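Local structure of ubiquitin conjugating enzyme (Plasmodium yoelii, 2PWQ) at residues Lys60-Thr65 / Ala131-Pro136; Phe72-Thr77 / Pro87-Val92. The protein probably accepts activated ubiquitin as a thioester and passes it on, as other ubiquitin-conjugating (E2) enzymes do. All coordinates share one frame; numbering follows the deposited sequence.

Contact 1: Lys60-Thr65 / Ala131-Pro136; sequences KGPEGT and ALLSDP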
ATOM      1  N   LYS A  60      -5.560   2.749   5.734  1.00 36.76           N
ATOM      2  CA  LYS A  60      -6.786   2.373   6.384  1.00 38.64           C
ATOM      3  C   LYS A  60      -7.589   1.469   5.467  1.00 38.62           C
ATOM      4  O   LYS A  60      -7.819   1.802   4.294  1.00 39.22           O
ATOM      5  CB  LYS A  60      -7.612   3.610   6.751  1.00 38.41           C
ATOM      6  CG  LYS A  60      -8.788   3.260   7.658  1.00 40.86           C
ATOM      7  CD  LYS A  60      -9.632   4.423   8.055  1.00 40.66           C
ATOM      8  CE  LYS A  60     -10.939   4.466   7.291  1.00 45.62           C
ATOM      9  NZ  LYS A  60     -11.965   5.215   8.124  1.00 45.52           N
ATOM     10  N   GLY A  61      -8.017   0.326   6.007  1.00 38.75           N
ATOM     11  CA  GLY A  61      -8.924  -0.561   5.307  1.00 38.26           C
ATOM     12  C   GLY A  61     -10.270   0.141   5.105  1.00 38.15           C
ATOM     13  O   GLY A  61     -10.868   0.609   6.059  1.00 37.34           O
ATOM     14  N   PRO A  62     -10.735   0.232   3.849  1.00 38.83           N
ATOM     15  CA  PRO A  62     -11.981   0.957   3.539  1.00 40.29           C
ATOM     16  C   PRO A  62     -13.292   0.422   4.131  1.00 42.06           C
ATOM     17  O   PRO A  62     -13.531  -0.786   4.158  1.00 42.67           O
ATOM     18  CB  PRO A  62     -12.018   0.951   2.005  1.00 39.47           C
ATOM     19  CG  PRO A  62     -10.618   0.768   1.592  1.00 39.34           C
ATOM     20  CD  PRO A  62     -10.099  -0.243   2.612  1.00 38.23           C
ATOM     21  N   GLU A  63     -14.143   1.332   4.596  1.00 43.82           N
ATOM     22  CA  GLU A  63     -15.464   0.977   5.114  1.00 45.13           C
ATOM     23  C   GLU A  63     -16.281   0.238   4.057  1.00 44.80           C
ATOM     24  O   GLU A  63     -16.035   0.376   2.852  1.00 45.33           O
ATOM     25  CB  GLU A  63     -16.210   2.212   5.602  1.00 45.89           C
ATOM     26  CG  GLU A  63     -15.353   3.113   6.477  1.00 50.82           C
ATOM     27  CD  GLU A  63     -15.238   2.624   7.915  1.00 56.70           C
ATOM     28  OE1 GLU A  63     -14.202   1.985   8.250  1.00 57.89           O
ATOM     29  OE2 GLU A  63     -16.181   2.902   8.710  1.00 60.48           O
ATOM     30  N   GLY A  64     -17.232  -0.576   4.531  1.00 44.52           N
ATOM     31  CA  GLY A  64     -17.987  -1.496   3.688  1.00 42.97           C
ATOM     32  C   GLY A  64     -17.181  -2.429   2.798  1.00 41.91           C
ATOM     33  O   GLY A  64     -17.628  -2.750   1.708  1.00 41.54           O
ATOM     34  N   THR A  65     -15.995  -2.863   3.250  1.00 39.59           N
ATOM     35  CA  THR A  65     -15.230  -3.894   2.538  1.00 37.75           C
ATOM     36  C   THR A  65     -14.817  -4.907   3.585  1.00 37.24           C
ATOM     37  O   THR A  65     -14.954  -4.642   4.772  1.00 38.03           O
ATOM     38  CB  THR A  65     -13.907  -3.399   1.945  1.00 37.59           C
ATOM     39  OG1 THR A  65     -12.958  -3.177   3.001  1.00 35.21           O
ATOM     40  CG2 THR A  65     -14.102  -2.135   1.083  1.00 35.62           C
ATOM     41  N   ALA A 131      -7.440   1.972  -3.013  1.00 31.33           N
ATOM     42  CA  ALA A 131      -8.502   1.756  -4.007  1.00 32.61           C
ATOM     43  C   ALA A 131      -8.612   0.277  -4.377  1.00 32.91           C
ATOM     44  O   ALA A 131      -9.712  -0.262  -4.405  1.00 33.20           O
ATOM     45  CB  ALA A 131      -8.318   2.662  -5.283  1.00 31.10           C
ATOM     46  N   LEU A 132      -7.475  -0.367  -4.652  1.00 35.02           N
ATOM     47  CA  LEU A 132      -7.441  -1.828  -4.843  1.00 35.47           C
ATOM     48  C   LEU A 132      -8.133  -2.634  -3.735  1.00 35.49           C
ATOM     49  O   LEU A 132      -8.825  -3.601  -4.020  1.00 35.90           O
ATOM     50  CB  LEU A 132      -6.027  -2.313  -4.974  1.00 35.91           C
ATOM     51  CG  LEU A 132      -5.533  -2.580  -6.361  1.00 37.50           C
ATOM     52  CD1 LEU A 132      -4.204  -3.262  -6.281  1.00 41.57           C
ATOM     53  CD2 LEU A 132      -6.562  -3.444  -7.139  1.00 37.94           C
ATOM     54  N   LEU A 133      -7.941  -2.239  -2.484  1.00 35.60           N
ATOM     55  CA  LEU A 133      -8.614  -2.892  -1.349  1.00 35.90           C
ATOM     56  C   LEU A 133     -10.134  -2.830  -1.532  1.00 36.83           C
ATOM     57  O   LEU A 133     -10.870  -3.817  -1.316  1.00 34.17           O
ATOM     58  CB  LEU A 133      -8.219  -2.216  -0.034  1.00 35.00           C
ATOM     59  CG  LEU A 133      -7.033  -2.821   0.754  1.00 36.62           C
ATOM     60  CD1 LEU A 133      -6.005  -3.600  -0.129  1.00 34.75           C
ATOM     61  CD2 LEU A 133      -6.365  -1.769   1.583  1.00 34.65           C
ATOM     62  N   SER A 134     -10.592  -1.640  -1.924  1.00 35.91           N
ATOM     63  CA  SER A 134     -12.004  -1.398  -2.237  1.00 38.15           C
ATOM     64  C   SER A 134     -12.509  -2.114  -3.448  1.00 37.26           C
ATOM     65  O   SER A 134     -13.710  -2.343  -3.555  1.00 38.52           O
ATOM     66  CB  SER A 134     -12.234   0.085  -2.507  1.00 37.67           C
ATOM     67  OG  SER A 134     -12.392   0.744  -1.291  1.00 42.23           O
ATOM     68  N   ASP A 135     -11.629  -2.444  -4.378  1.00 36.29           N
ATOM     69  CA  ASP A 135     -12.086  -2.904  -5.647  1.00 35.89           C
ATOM     70  C   ASP A 135     -11.069  -3.894  -6.220  1.00 36.24           C
ATOM     71  O   ASP A 135     -10.267  -3.544  -7.105  1.00 35.00           O
ATOM     72  CB  ASP A 135     -12.279  -1.639  -6.530  1.00 36.67           C
ATOM     73  CG  ASP A 135     -13.016  -1.911  -7.813  1.00 38.70           C
ATOM     74  OD1 ASP A 135     -13.687  -2.959  -7.914  1.00 39.34           O
ATOM     75  OD2 ASP A 135     -12.960  -1.031  -8.711  1.00 44.38           O
ATOM     76  N   PRO A 136     -11.092  -5.161  -5.715  1.00 35.72           N
ATOM     77  CA  PRO A 136     -10.080  -6.132  -6.138  1.00 38.09           C
ATOM     78  C   PRO A 136     -10.187  -6.470  -7.632  1.00 39.78           C
ATOM     79  O   PRO A 136     -11.286  -6.497  -8.176  1.00 40.58           O
ATOM     80  CB  PRO A 136     -10.353  -7.382  -5.243  1.00 35.74           C
ATOM     81  CG  PRO A 136     -11.265  -6.922  -4.140  1.00 35.61           C
ATOM     82  CD  PRO A 136     -12.050  -5.737  -4.765  1.00 35.90           C
TER
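The puckered ring of Pro62 turns its CB, CG and CD atoms to the last turn of helix 122-134. Two residues share this side of the ring. Leu133 takes the CD end, with its CB 3.8 Å from Pro62 CD, and the two side chains cross at about a right angle. Ser134 takes the other end, where its OG lies 3.3 Å from Pro62 CB and 3.4 Å from Pro62 CG. These are contacts of a hydroxyl oxygen with ring carbons.

Thr65 adds a methyl group. Its CG2 sits 4.0 Å from Ser134 CA. With chi1 at 73°, the methyl lies anti to the carbonyl carbon and OG1 turns back into its own loop. There Thr65 OG1 donates to Pro62 O at 2.7 Å, in the carbonyl plane and on a lone pair. This bond ties the two touching residues of the loop together. Tyr67 N also bonds Thr65 OG1.

The contact is mainly van der Waals packing and lies away from the predicted active site. Helix 122-134 packs on the antiparallel sheet of the E2 fold. Here its C-terminal end meets the loop between strands 54-60 and 71-77. At the end of strand 54-60, Lys60 O accepts a hydrogen bond from Gln130 NE2 of the same helix.

Contact 2: Phe72-Thr77 / Pro87-Val92; sequences FTLAIT and PKIKFV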
ATOM      1  N   PHE A  72      -3.289  -1.236   7.937  1.00 31.12           N
ATOM      2  CA  PHE A  72      -2.282  -1.937   7.148  1.00 31.23           C
ATOM      3  C   PHE A  72      -0.961  -1.184   6.987  1.00 31.00           C
ATOM      4  O   PHE A  72      -0.899  -0.041   6.469  1.00 31.40           O
ATOM      5  CB  PHE A  72      -2.855  -2.354   5.758  1.00 30.15           C
ATOM      6  CG  PHE A  72      -4.116  -3.213   5.848  1.00 30.68           C
ATOM      7  CD1 PHE A  72      -5.387  -2.609   5.898  1.00 28.87           C
ATOM      8  CD2 PHE A  72      -4.032  -4.615   5.956  1.00 27.56           C
ATOM      9  CE1 PHE A  72      -6.549  -3.366   5.984  1.00 29.05           C
ATOM     10  CE2 PHE A  72      -5.211  -5.396   6.060  1.00 26.94           C
ATOM     11  CZ  PHE A  72      -6.450  -4.781   6.096  1.00 30.44           C
ATOM     12  N   THR A  73       0.111  -1.841   7.416  1.00 30.42           N
ATOM     13  CA  THR A  73       1.456  -1.319   7.339  1.00 30.14           C
ATOM     14  C   THR A  73       2.090  -1.810   6.070  1.00 29.32           C
ATOM     15  O   THR A  73       1.922  -2.993   5.738  1.00 27.51           O
ATOM     16  CB  THR A  73       2.278  -1.847   8.527  1.00 31.09           C
ATOM     17  OG1 THR A  73       1.652  -1.378   9.716  1.00 33.14           O
ATOM     18  CG2 THR A  73       3.668  -1.342   8.460  1.00 32.37           C
ATOM     19  N   LEU A  74       2.804  -0.910   5.372  1.00 28.76           N
ATOM     20  CA  LEU A  74       3.547  -1.241   4.155  1.00 30.73           C
ATOM     21  C   LEU A  74       5.009  -0.785   4.295  1.00 31.89           C
ATOM     22  O   LEU A  74       5.317   0.071   5.109  1.00 32.86           O
ATOM     23  CB  LEU A  74       2.889  -0.610   2.882  1.00 30.69           C
ATOM     24  CG  LEU A  74       1.405  -0.890   2.558  1.00 31.69           C
ATOM     25  CD1 LEU A  74       0.440   0.118   3.263  1.00 28.76           C
ATOM     26  CD2 LEU A  74       1.145  -0.911   1.057  1.00 28.52           C
ATOM     27  N   ALA A  75       5.890  -1.345   3.469  1.00 33.33           N
ATOM     28  CA  ALA A  75       7.302  -0.980   3.417  1.00 34.45           C
ATOM     29  C   ALA A  75       7.515  -0.269   2.116  1.00 35.28           C
ATOM     30  O   ALA A  75       7.210  -0.822   1.085  1.00 35.91           O
ATOM     31  CB  ALA A  75       8.221  -2.272   3.483  1.00 35.16           C
ATOM     32  N   ILE A  76       8.048   0.942   2.175  1.00 36.39           N
ATOM     33  CA  ILE A  76       8.238   1.799   0.992  1.00 35.50           C
ATOM     34  C   ILE A  76       9.741   2.069   0.753  1.00 37.12           C
ATOM     35  O   ILE A  76      10.376   2.808   1.504  1.00 36.23           O
ATOM     36  CB  ILE A  76       7.477   3.125   1.169  1.00 36.17           C
ATOM     37  CG1 ILE A  76       6.005   2.847   1.521  1.00 34.36           C
ATOM     38  CG2 ILE A  76       7.633   4.043  -0.100  1.00 29.04           C
ATOM     39  CD1 ILE A  76       5.261   4.042   2.071  1.00 36.00           C
ATOM     40  N   THR A  77      10.341   1.458  -0.260  1.00 38.93           N
ATOM     41  CA  THR A  77      11.731   1.788  -0.524  1.00 40.64           C
ATOM     42  C   THR A  77      11.839   2.736  -1.715  1.00 41.59           C
ATOM     43  O   THR A  77      11.405   2.410  -2.851  1.00 42.07           O
ATOM     44  CB  THR A  77      12.671   0.555  -0.647  1.00 41.59           C
ATOM     45  OG1 THR A  77      12.729   0.126  -1.992  1.00 44.46           O
ATOM     46  CG2 THR A  77      12.214  -0.609   0.197  1.00 40.95           C
ATOM     47  N   PRO A  87       8.603   4.433  -6.348  1.00 43.91           N
ATOM     48  CA  PRO A  87       8.956   3.683  -5.133  1.00 43.19           C
ATOM     49  C   PRO A  87       8.671   2.195  -5.345  1.00 42.80           C
ATOM     50  O   PRO A  87       7.910   1.839  -6.266  1.00 43.04           O
ATOM     51  CB  PRO A  87       8.011   4.273  -4.080  1.00 42.74           C
ATOM     52  CG  PRO A  87       6.829   4.778  -4.884  1.00 43.64           C
ATOM     53  CD  PRO A  87       7.421   5.296  -6.153  1.00 42.90           C
ATOM     54  N   LYS A  88       9.306   1.332  -4.554  1.00 41.99           N
ATOM     55  CA  LYS A  88       8.876  -0.052  -4.436  1.00 40.84           C
ATOM     56  C   LYS A  88       8.055  -0.134  -3.165  1.00 40.34           C
ATOM     57  O   LYS A  88       8.424   0.454  -2.141  1.00 40.33           O
ATOM     58  CB  LYS A  88      10.065  -1.004  -4.408  1.00 41.23           C
ATOM     59  CG  LYS A  88      11.039  -0.743  -5.559  1.00 42.12           C
ATOM     60  CD  LYS A  88      12.076  -1.820  -5.748  1.00 45.72           C
ATOM     61  CE  LYS A  88      12.831  -1.645  -7.065  0.50 45.62           C
ATOM     62  NZ  LYS A  88      13.845  -2.726  -7.247  0.50 46.33           N
ATOM     63  N   ILE A  89       6.912  -0.808  -3.242  1.00 38.88           N
ATOM     64  CA  ILE A  89       5.985  -0.937  -2.108  1.00 38.37           C
ATOM     65  C   ILE A  89       5.542  -2.396  -1.965  1.00 38.49           C
ATOM     66  O   ILE A  89       5.282  -3.079  -2.970  1.00 39.61           O
ATOM     67  CB  ILE A  89       4.767  -0.019  -2.241  1.00 36.50           C
ATOM     68  CG1 ILE A  89       5.215   1.423  -2.489  1.00 38.07           C
ATOM     69  CG2 ILE A  89       3.912  -0.059  -1.002  1.00 37.20           C
ATOM     70  CD1 ILE A  89       4.068   2.374  -2.718  1.00 35.73           C
ATOM     71  N   LYS A  90       5.490  -2.871  -0.723  1.00 37.59           N
ATOM     72  CA  LYS A  90       4.954  -4.193  -0.402  1.00 35.96           C
ATOM     73  C   LYS A  90       4.243  -4.088   0.938  1.00 34.42           C
ATOM     74  O   LYS A  90       4.575  -3.235   1.764  1.00 34.93           O
ATOM     75  CB  LYS A  90       6.065  -5.233  -0.327  1.00 35.92           C
ATOM     76  CG  LYS A  90       6.811  -5.268   1.001  1.00 38.87           C
ATOM     77  CD  LYS A  90       7.498  -6.644   1.210  1.00 40.45           C
ATOM     78  CE  LYS A  90       8.149  -6.728   2.590  0.10 39.55           C
ATOM     79  NZ  LYS A  90       9.259  -5.745   2.766  0.10 39.34           N
ATOM     80  N   PHE A  91       3.264  -4.935   1.179  1.00 31.70           N
ATOM     81  CA  PHE A  91       2.572  -4.838   2.435  1.00 32.13           C
ATOM     82  C   PHE A  91       3.470  -5.500   3.469  1.00 31.30           C
ATOM     83  O   PHE A  91       4.261  -6.357   3.112  1.00 31.25           O
ATOM     84  CB  PHE A  91       1.243  -5.607   2.381  1.00 32.03           C
ATOM     85  CG  PHE A  91       0.121  -4.818   1.836  1.00 30.48           C
ATOM     86  CD1 PHE A  91      -0.025  -4.627   0.462  1.00 27.37           C
ATOM     87  CD2 PHE A  91      -0.814  -4.262   2.702  1.00 29.27           C
ATOM     88  CE1 PHE A  91      -1.083  -3.874  -0.021  1.00 31.35           C
ATOM     89  CE2 PHE A  91      -1.876  -3.518   2.238  1.00 30.82           C
ATOM     90  CZ  PHE A  91      -2.029  -3.327   0.868  1.00 29.73           C
ATOM     91  N   VAL A  92       3.370  -5.063   4.722  1.00 31.29           N
ATOM     92  CA  VAL A  92       4.035  -5.736   5.831  1.00 29.98           C
ATOM     93  C   VAL A  92       2.952  -6.530   6.497  1.00 30.68           C
ATOM     94  O   VAL A  92       3.115  -7.754   6.750  1.00 29.51           O
ATOM     95  CB  VAL A  92       4.699  -4.731   6.829  1.00 29.89           C
ATOM     96  CG1 VAL A  92       5.089  -5.431   8.219  1.00 31.52           C
ATOM     97  CG2 VAL A  92       5.932  -4.123   6.173  1.00 30.37           C
TER
HETATM   98  O   HOH W   1       9.253  -1.871   0.066  1.00 45.25           O
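Leu74 and Phe91 both set CG anti to the carbonyl carbon, with chi1 -55° and -86°. Their CB bonds diverge, yet the Phe91 ring comes back to lie beside Leu74. Leu74 chi2 (87°) brings CD2 over one face of that ring. Leu74 CD2 is 3.8 Å from the Phe91 ring centroid, almost over its centre, a CH-pi contact. Phe72 CB reaches the edge of the same ring, 3.8 Å from Phe91 CE2. Leu74 CD2 also touches Ile89 CG2 at 3.6 Å.

Strands 71-77 and 88-91 form a beta hairpin in the four-stranded antiparallel sheet of the E2 fold, with 88-91 an outermost strand. Ala75 and Lys90 are a hydrogen-bonded pair, as are Thr77 and Lys88. Ala75 N donates to Lys90 O at 2.9 Å. Beyond the regular strand, Val92 N bonds Thr73 O at 2.7 Å.

On the face with Ala75 and Thr77, Lys90 bends at its end and brings NZ within 3.7 Å of Ala75 CB. Ile76 and Ile89 lie on the other face, where both pack on Leu126 of helix 122-134. The hairpin is thus two-sided: Ile76, Ile89 and the Phe91 ring pack on that helix, while both lysines project from the more exposed face.

How the contacts relate
Contact 2 is nested along the chain inside the loop closed by contact 1. Their centres are about 17 Å apart, yet they touch at two places. Gly61 CA packs on Phe72 CE1 at 3.7 Å, and Leu133 CD1 approaches Phe91 CZ at 4.1 Å. Thus both segments of contact 1 meet aromatic rings of contact 2. Helix 122-134 is common to both: its C-terminal end carries contact 1, and its earlier residues Ala125, Leu126 and Ile129 face contact 2. Contact 1 lies away from the predicted active site. In contact 2, the side chain of Phe91 is about 11 Å from that of Cys108, the predicted thioester cysteine, too far for direct contact.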